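Local coordinates for protein GCN5-related N-acetyltransferase (Streptococcus suis, PDB 3G3S) that probably transfers an acetyl group from acetyl-coenzyme A to the amino group of an acceptor that has not been identified, at residues A[15-20]-A[238-243]; A[44-49]-A[65-70]; A[73-78]-A[84-89]. One frame throughout, in Å; residues are numbered along the deposited sequence.

Interaction 1: residues A[15-20]-A[238-243]; sequences DWPETI and ELDKAY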
# COMPACT_ATOMS: atom_id res chain seq x y z
N ASP A 15 6.58 15.07 2.88
CA ASP A 15 5.30 15.45 2.34
C ASP A 15 5.54 16.08 0.96
O ASP A 15 5.76 17.31 0.82
CB ASP A 15 4.66 16.46 3.29
CG ASP A 15 3.24 16.76 2.94
OD1 ASP A 15 2.79 16.43 1.81
OD2 ASP A 15 2.56 17.33 3.84
N TRP A 16 5.51 15.22 -0.06
CA TRP A 16 5.79 15.62 -1.44
C TRP A 16 4.70 14.97 -2.22
O TRP A 16 4.77 13.80 -2.52
CB TRP A 16 7.19 15.11 -1.85
CG TRP A 16 7.73 15.70 -3.09
CD1 TRP A 16 7.07 16.42 -4.05
CD2 TRP A 16 9.07 15.51 -3.58
NE1 TRP A 16 7.92 16.74 -5.08
CE2 TRP A 16 9.15 16.17 -4.84
CE3 TRP A 16 10.19 14.84 -3.10
CZ2 TRP A 16 10.31 16.21 -5.58
CZ3 TRP A 16 11.31 14.87 -3.84
CH2 TRP A 16 11.38 15.54 -5.06
N PRO A 17 3.62 15.72 -2.53
CA PRO A 17 2.46 15.12 -3.15
C PRO A 17 2.54 14.86 -4.68
O PRO A 17 1.67 15.30 -5.43
CB PRO A 17 1.35 16.14 -2.80
CG PRO A 17 2.01 17.44 -2.92
CD PRO A 17 3.46 17.18 -2.37
N GLU A 18 3.58 14.15 -5.13
CA GLU A 18 3.68 13.72 -6.51
C GLU A 18 3.37 12.22 -6.53
O GLU A 18 4.07 11.43 -5.92
CB GLU A 18 5.06 14.01 -7.07
CG GLU A 18 5.28 15.47 -7.35
CD GLU A 18 4.56 15.98 -8.58
OE1 GLU A 18 3.85 15.22 -9.25
OE2 GLU A 18 4.80 17.17 -8.92
N THR A 19 2.33 11.83 -7.28
CA THR A 19 1.85 10.45 -7.18
C THR A 19 2.84 9.40 -7.67
O THR A 19 2.76 8.27 -7.25
CB THR A 19 0.45 10.24 -7.81
OG1 THR A 19 0.55 10.07 -9.22
CG2 THR A 19 -0.52 11.41 -7.43
N ILE A 20 3.76 9.77 -8.55
CA ILE A 20 4.75 8.81 -9.05
C ILE A 20 5.71 8.49 -7.89
O ILE A 20 6.27 7.37 -7.82
CB ILE A 20 5.48 9.36 -10.27
CG1 ILE A 20 4.54 9.40 -11.48
CG2 ILE A 20 6.79 8.51 -10.61
CD1 ILE A 20 4.97 10.34 -12.58
N GLU A 238 -6.58 22.93 -9.95
CA GLU A 238 -6.07 24.23 -9.55
C GLU A 238 -4.59 24.10 -9.31
O GLU A 238 -4.12 23.09 -8.77
CB GLU A 238 -6.74 24.73 -8.28
CG GLU A 238 -8.19 25.12 -8.52
CD GLU A 238 -8.87 25.63 -7.28
OE1 GLU A 238 -8.17 25.92 -6.28
OE2 GLU A 238 -10.13 25.75 -7.31
N LEU A 239 -3.87 25.14 -9.70
CA LEU A 239 -2.43 25.19 -9.55
C LEU A 239 -2.03 25.11 -8.09
O LEU A 239 -2.67 25.73 -7.23
CB LEU A 239 -1.91 26.51 -10.13
CG LEU A 239 -0.43 26.84 -9.91
CD1 LEU A 239 0.50 25.93 -10.73
CD2 LEU A 239 -0.17 28.31 -10.26
N ASP A 240 -1.00 24.31 -7.81
CA ASP A 240 -0.38 24.23 -6.50
C ASP A 240 0.81 25.18 -6.60
O ASP A 240 0.79 26.28 -6.06
CB ASP A 240 0.04 22.79 -6.18
CG ASP A 240 0.83 22.66 -4.86
OD1 ASP A 240 0.98 23.67 -4.14
OD2 ASP A 240 1.27 21.53 -4.53
N LYS A 241 1.82 24.80 -7.36
CA LYS A 241 2.98 25.66 -7.54
C LYS A 241 3.77 25.20 -8.75
O LYS A 241 3.71 24.03 -9.16
CB LYS A 241 3.92 25.66 -6.31
CG LYS A 241 4.48 24.28 -5.94
CD LYS A 241 5.56 24.32 -4.85
CE LYS A 241 6.95 24.72 -5.42
NZ LYS A 241 8.12 24.54 -4.48
N ALA A 242 4.52 26.16 -9.28
CA ALA A 242 5.45 25.93 -10.34
C ALA A 242 6.62 25.25 -9.65
O ALA A 242 6.88 25.53 -8.49
CB ALA A 242 5.90 27.26 -10.91
N TYR A 243 7.28 24.33 -10.32
CA TYR A 243 8.44 23.69 -9.70
C TYR A 243 9.55 23.42 -10.73
O TYR A 243 9.29 23.36 -11.93
CB TYR A 243 8.01 22.42 -8.96
CG TYR A 243 7.60 21.23 -9.79
CD1 TYR A 243 8.54 20.37 -10.30
CD2 TYR A 243 6.26 20.90 -9.98
CE1 TYR A 243 8.17 19.28 -11.02
CE2 TYR A 243 5.90 19.77 -10.71
CZ TYR A 243 6.87 18.98 -11.22
OH TYR A 243 6.59 17.85 -11.93

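Interaction 2: residues A[44-49]-A[65-70]; sequences LALYGR and LKICEG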
# COMPACT_ATOMS: atom_id res chain seq x y z
N LEU A 44 16.34 8.36 -4.47
CA LEU A 44 15.87 8.51 -5.83
C LEU A 44 14.67 7.60 -6.03
O LEU A 44 14.73 6.40 -5.79
CB LEU A 44 16.95 8.09 -6.83
CG LEU A 44 16.56 7.95 -8.30
CD1 LEU A 44 16.19 9.30 -8.96
CD2 LEU A 44 17.71 7.28 -9.08
N ALA A 45 13.54 8.20 -6.39
CA ALA A 45 12.39 7.45 -6.81
C ALA A 45 12.47 7.48 -8.35
O ALA A 45 12.34 8.53 -9.00
CB ALA A 45 11.09 8.09 -6.27
N LEU A 46 12.70 6.31 -8.94
CA LEU A 46 12.88 6.19 -10.38
C LEU A 46 11.77 5.37 -10.98
O LEU A 46 11.55 4.22 -10.58
CB LEU A 46 14.24 5.54 -10.66
CG LEU A 46 14.64 5.31 -12.11
CD1 LEU A 46 14.82 6.62 -12.84
CD2 LEU A 46 15.94 4.44 -12.17
N TYR A 47 11.06 5.97 -11.92
CA TYR A 47 9.92 5.34 -12.53
C TYR A 47 9.97 5.51 -14.01
O TYR A 47 10.33 6.58 -14.48
CB TYR A 47 8.64 5.99 -12.04
CG TYR A 47 7.40 5.43 -12.70
CD1 TYR A 47 6.74 4.34 -12.16
CD2 TYR A 47 6.88 6.00 -13.87
CE1 TYR A 47 5.60 3.83 -12.77
CE2 TYR A 47 5.74 5.45 -14.50
CZ TYR A 47 5.10 4.38 -13.92
OH TYR A 47 3.94 3.86 -14.48
N GLY A 48 9.59 4.47 -14.74
CA GLY A 48 9.50 4.53 -16.18
C GLY A 48 10.04 3.30 -16.87
O GLY A 48 10.53 2.37 -16.22
N ARG A 49 9.91 3.29 -18.20
CA ARG A 49 10.38 2.18 -19.04
C ARG A 49 10.93 2.73 -20.35
O ARG A 49 12.04 2.39 -20.77
CB ARG A 49 9.26 1.16 -19.27
CG ARG A 49 9.76 -0.25 -19.57
CD ARG A 49 8.66 -1.35 -19.71
NE ARG A 49 7.99 -1.31 -21.02
CZ ARG A 49 8.41 -1.96 -22.10
N LEU A 65 22.35 10.70 -9.30
CA LEU A 65 22.24 11.37 -10.61
C LEU A 65 22.80 10.45 -11.70
O LEU A 65 22.28 10.38 -12.83
CB LEU A 65 23.00 12.69 -10.60
CG LEU A 65 22.49 13.75 -9.62
CD1 LEU A 65 23.31 15.00 -9.55
CD2 LEU A 65 21.02 14.11 -10.00
N LYS A 66 23.87 9.73 -11.38
CA LYS A 66 24.45 8.82 -12.37
C LYS A 66 23.49 7.74 -12.84
O LYS A 66 23.48 7.39 -14.03
CB LYS A 66 25.71 8.17 -11.83
CG LYS A 66 26.83 9.16 -11.68
CD LYS A 66 28.10 8.51 -11.19
CE LYS A 66 29.24 9.53 -11.12
NZ LYS A 66 30.56 8.84 -10.98
N ILE A 67 22.66 7.25 -11.93
CA ILE A 67 21.66 6.24 -12.23
C ILE A 67 20.68 6.78 -13.27
O ILE A 67 20.11 6.01 -14.05
CB ILE A 67 20.86 5.82 -10.96
CG1 ILE A 67 21.76 5.20 -9.89
CG2 ILE A 67 19.76 4.82 -11.31
CD1 ILE A 67 21.02 4.90 -8.61
N CYS A 68 20.46 8.08 -13.28
CA CYS A 68 19.55 8.70 -14.22
C CYS A 68 20.14 8.97 -15.59
O CYS A 68 19.41 9.28 -16.51
CB CYS A 68 19.05 10.03 -13.65
SG CYS A 68 18.22 9.83 -12.08
N GLU A 69 21.46 8.86 -15.72
CA GLU A 69 22.12 9.20 -16.98
C GLU A 69 21.79 8.21 -18.07
O GLU A 69 21.59 7.04 -17.81
CB GLU A 69 23.63 9.23 -16.80
CG GLU A 69 24.10 10.37 -15.96
CD GLU A 69 25.59 10.32 -15.68
OE1 GLU A 69 26.25 9.49 -16.29
OE2 GLU A 69 26.09 11.08 -14.83
N GLY A 70 21.72 8.71 -19.30
CA GLY A 70 21.42 7.88 -20.45
C GLY A 70 19.98 7.40 -20.56
O GLY A 70 19.70 6.40 -21.24

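Interaction 3: residues A[73-78]-A[84-89]; sequences IILVPQ and DLIEEV. With EDO (1,2-ethanediol), chain H; EDO (1,2-ethanediol), chain G.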
# COMPACT_ATOMS: atom_id res chain seq x y z
N ILE A 73 14.65 11.00 -19.43
CA ILE A 73 14.19 11.27 -18.05
C ILE A 73 13.97 12.71 -17.67
O ILE A 73 14.67 13.60 -18.16
CB ILE A 73 15.27 10.68 -17.04
CG1 ILE A 73 14.75 10.65 -15.61
CG2 ILE A 73 16.56 11.46 -17.10
CD1 ILE A 73 15.42 9.63 -14.73
N ILE A 74 12.92 12.94 -16.85
CA ILE A 74 12.70 14.24 -16.22
C ILE A 74 13.22 14.10 -14.76
O ILE A 74 12.74 13.24 -14.00
CB ILE A 74 11.20 14.74 -16.25
CG1 ILE A 74 10.70 14.86 -17.72
CG2 ILE A 74 11.05 16.07 -15.47
CD1 ILE A 74 9.17 15.20 -17.85
N LEU A 75 14.25 14.89 -14.42
CA LEU A 75 14.83 14.94 -13.09
C LEU A 75 14.07 15.99 -12.28
O LEU A 75 13.95 17.15 -12.72
CB LEU A 75 16.28 15.38 -13.12
CG LEU A 75 17.23 14.55 -13.94
CD1 LEU A 75 18.64 15.10 -13.79
CD2 LEU A 75 17.16 13.13 -13.49
N VAL A 76 13.58 15.60 -11.11
CA VAL A 76 12.84 16.53 -10.27
C VAL A 76 13.53 16.66 -8.90
O VAL A 76 13.40 15.79 -8.06
CB VAL A 76 11.37 16.12 -10.09
CG1 VAL A 76 10.66 17.24 -9.26
CG2 VAL A 76 10.67 15.86 -11.45
N PRO A 77 14.25 17.77 -8.68
CA PRO A 77 14.92 17.99 -7.41
C PRO A 77 13.97 18.38 -6.28
O PRO A 77 13.12 19.26 -6.46
CB PRO A 77 15.81 19.19 -7.69
CG PRO A 77 15.20 19.91 -8.78
CD PRO A 77 14.48 18.89 -9.62
N GLN A 78 14.13 17.75 -5.12
CA GLN A 78 13.31 18.07 -3.98
C GLN A 78 13.58 19.49 -3.53
O GLN A 78 12.69 20.19 -3.05
CB GLN A 78 13.66 17.16 -2.82
CG GLN A 78 12.89 17.45 -1.53
CD GLN A 78 13.24 16.48 -0.42
OE1 GLN A 78 14.44 16.19 -0.15
NE2 GLN A 78 12.22 15.99 0.26
N ASP A 84 21.43 22.73 -7.63
CA ASP A 84 22.76 23.28 -7.71
C ASP A 84 23.73 22.18 -8.08
O ASP A 84 24.67 22.42 -8.83
CB ASP A 84 23.19 23.91 -6.38
CG ASP A 84 22.43 25.18 -6.04
OD1 ASP A 84 21.74 25.75 -6.90
OD2 ASP A 84 22.55 25.62 -4.90
N LEU A 85 23.52 20.98 -7.56
CA LEU A 85 24.42 19.87 -7.90
C LEU A 85 24.23 19.46 -9.36
O LEU A 85 25.19 19.22 -10.06
CB LEU A 85 24.19 18.67 -6.98
CG LEU A 85 25.11 17.47 -7.26
CD1 LEU A 85 26.56 17.92 -7.04
CD2 LEU A 85 24.71 16.22 -6.40
N ILE A 86 22.99 19.34 -9.79
CA ILE A 86 22.68 18.97 -11.17
C ILE A 86 23.37 19.95 -12.13
O ILE A 86 24.03 19.56 -13.07
CB ILE A 86 21.12 18.97 -11.42
CG1 ILE A 86 20.42 17.84 -10.64
CG2 ILE A 86 20.81 18.78 -12.88
CD1 ILE A 86 18.86 17.96 -10.50
N GLU A 87 23.22 21.25 -11.87
CA GLU A 87 23.75 22.27 -12.77
C GLU A 87 25.25 22.26 -12.75
O GLU A 87 25.87 22.42 -13.79
CB GLU A 87 23.24 23.64 -12.43
CG GLU A 87 21.73 23.75 -12.70
CD GLU A 87 21.15 25.07 -12.36
OE1 GLU A 87 21.90 25.97 -11.99
OE2 GLU A 87 19.91 25.20 -12.46
N GLU A 88 25.81 22.09 -11.57
CA GLU A 88 27.25 22.04 -11.41
C GLU A 88 27.88 20.87 -12.14
O GLU A 88 28.89 21.02 -12.85
CB GLU A 88 27.61 21.96 -9.92
CG GLU A 88 29.10 21.76 -9.67
CD GLU A 88 29.44 21.81 -8.22
OE1 GLU A 88 29.59 22.94 -7.70
OE2 GLU A 88 29.58 20.74 -7.61
N VAL A 89 27.31 19.69 -11.94
CA VAL A 89 27.86 18.47 -12.53
C VAL A 89 27.71 18.39 -14.06
O VAL A 89 28.62 17.93 -14.74
CB VAL A 89 27.23 17.21 -11.92
CG1 VAL A 89 27.68 15.94 -12.70
CG2 VAL A 89 27.56 17.08 -10.41
C1 EDO H . 13.81 22.59 -6.39
O1 EDO H . 12.79 22.33 -5.44
C2 EDO H . 14.34 23.99 -6.14
O2 EDO H . 13.28 24.90 -6.45
C1 EDO G . 8.95 19.80 -1.77
O1 EDO G . 8.98 18.69 -0.85
C2 EDO G . 9.14 19.33 -3.19
O2 EDO G . 9.65 20.39 -3.97

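Interaction 1: residues A[15-20]-A[238-243]
Glu18 and Tyr243 reach for each other from opposite directions and account for most of this small contact. The carboxylate of Glu18 arrives with one oxygen, OE2, at the phenol end of the ring: it lies 3.3 Å from CE2 of Tyr243 and 3.6 Å from Tyr243 OH. The carboxylate and ring planes are turned 72° apart, and OE2 approaches the ring obliquely. A bend in the Glu18 side chain (chi2 -74°) delivers the oxygen there, while the Tyr243 ring leaves its strand with CG between the backbone N and the carbonyl carbon (chi1 71°). The polar end of the tyrosine is gripped elsewhere, because OH is hydrogen-bonded to Asp222 OD2 and to Arg99 NE, and these two partners fix where the phenol points. Asp222 also brings OD1 close to Glu18 OE2, a proximity of like charges beside the tyrosine that would probably raise the electrostatic cost of burying Glu18.

Tyr243 belongs to strand 239-248, which pairs with strand 94-102 in the large mixed sheet of this GNAT-family protein; Asp240 and Lys241 both face Ala101, forming a classic beta bulge. On the other side of the contact, Pro17 is the centre of an inverse gamma turn, closed by a weak bond of 2.9 Å from Glu18 N to Trp16 O, and Glu18 then occupies the N-cap position of helix 19-26. Farther out, the Pro17 ring brings CG to 4.5 Å from Asp240 OD2, a loose approach. Phe55 of strand 52-58 packs against Glu18.

Interaction 2: residues A[44-49]-A[65-70]
Cys68 N donates to Leu65 O at 3.0 Å, a bond within segment 65-70 that keeps the backbone wound where Cys68 meets strand 42-48, and Cys68 O accepts a bond from the indole NE1 of Trp248. With its backbone held at both ends, Cys68 lays its sulfur against Leu44: SG is 3.8 Å from Leu44 CD1 and 4.0 Å from Leu44 CD2, so it rests against both methyls of the fork. Between the two segments the contact is wholly apolar.

Leu44 carries the larger share from the strand. Its CG stands opposite the backbone N (chi1 170°), which swings the fork out toward the helix, where the two methyls divide the work. CD1 goes to the sulfur, whereas CD2 also slides along Ile67, meeting CG2 of that residue at 3.9 Å and reaching CD1 of Ile67 at 4.1 Å; the two side chains run past each other in opposite senses. Leu46, two residues along the strand, sends its own CD2 to Ile67 CG2, also at 3.9 Å, and lies aslant to the isoleucine. The CG2 methyl is thus shared by both leucines, which meet it from the strand side.

Tyr33 of strand 31-34 packs against Leu44, Leu46 and Ile67 alike. The alternate residues Ala45 and Tyr47 pack instead against helix 19-26, so strand 42-48 is sandwiched between helices on its two faces. Helix 62-68 is the connecting helix between the parallel neighbours 52-58 and 73-77, and its seating on the leucines of a nearby strand is that of the helix in a beta-alpha-beta crossover.

Interaction 3: residues A[73-78]-A[84-89]
Ile86 points from helix 80-90 at the strand, and its two branches part at CB. CG2, the short branch, comes 4.4 Å from Leu75 CD1. The long branch runs out through CG1 almost fully extended (chi2 165°), and at its tip CD1 sits over both strand residues, 4.4 Å from Leu75 CD1 and 4.3 Å from Pro77 CB. These are relaxed van der Waals distances, and Leu75 is modelled in two conformers, so its share is the less certain of the two.

Leu75 and Pro77 lie on the same side of strand 73-77, two residues apart. Helix 80-90 follows directly after that strand and leads on to strand 94-102, which runs parallel to strand 73-77 with strand 239-248 between them: a beta-alpha-beta connection that skips one strand. Leu65 of helix 62-68 also packs on Ile86.

Beyond the apolar contact, the strand end binds 1,2-ethanediol, probably from the crystallisation liquor. One molecule donates a hydrogen bond from its O2 to Gln78 O at 3.2 Å. The other lays C1 3.9 Å from Pro77 CG, and its O1 lies within weak bonding range of both Pro77 O and Gln78 O.

How the interactions relate
Interactions 2 and 3 follow each other along the chain, and both are nested inside the loop of sequence closed by interaction 1. Their centres lie about 11 Å apart, while interaction 1 is about 20 Å from interaction 2 and 17 Å from interaction 3. All three reach the same mixed sheet. Interactions 2 and 3 seat consecutive helices, 62-68 and 80-90, and they merge where Cys68 CB packs on Leu75 CD2 at 3.6 Å. Interaction 1 joins the loop before helix 19-26 to strand 239-248, the neighbour of strand 73-77, and Trp16 and Tyr243 pack against Val76. Segments from both chain ends are thereby gathered on one sheet.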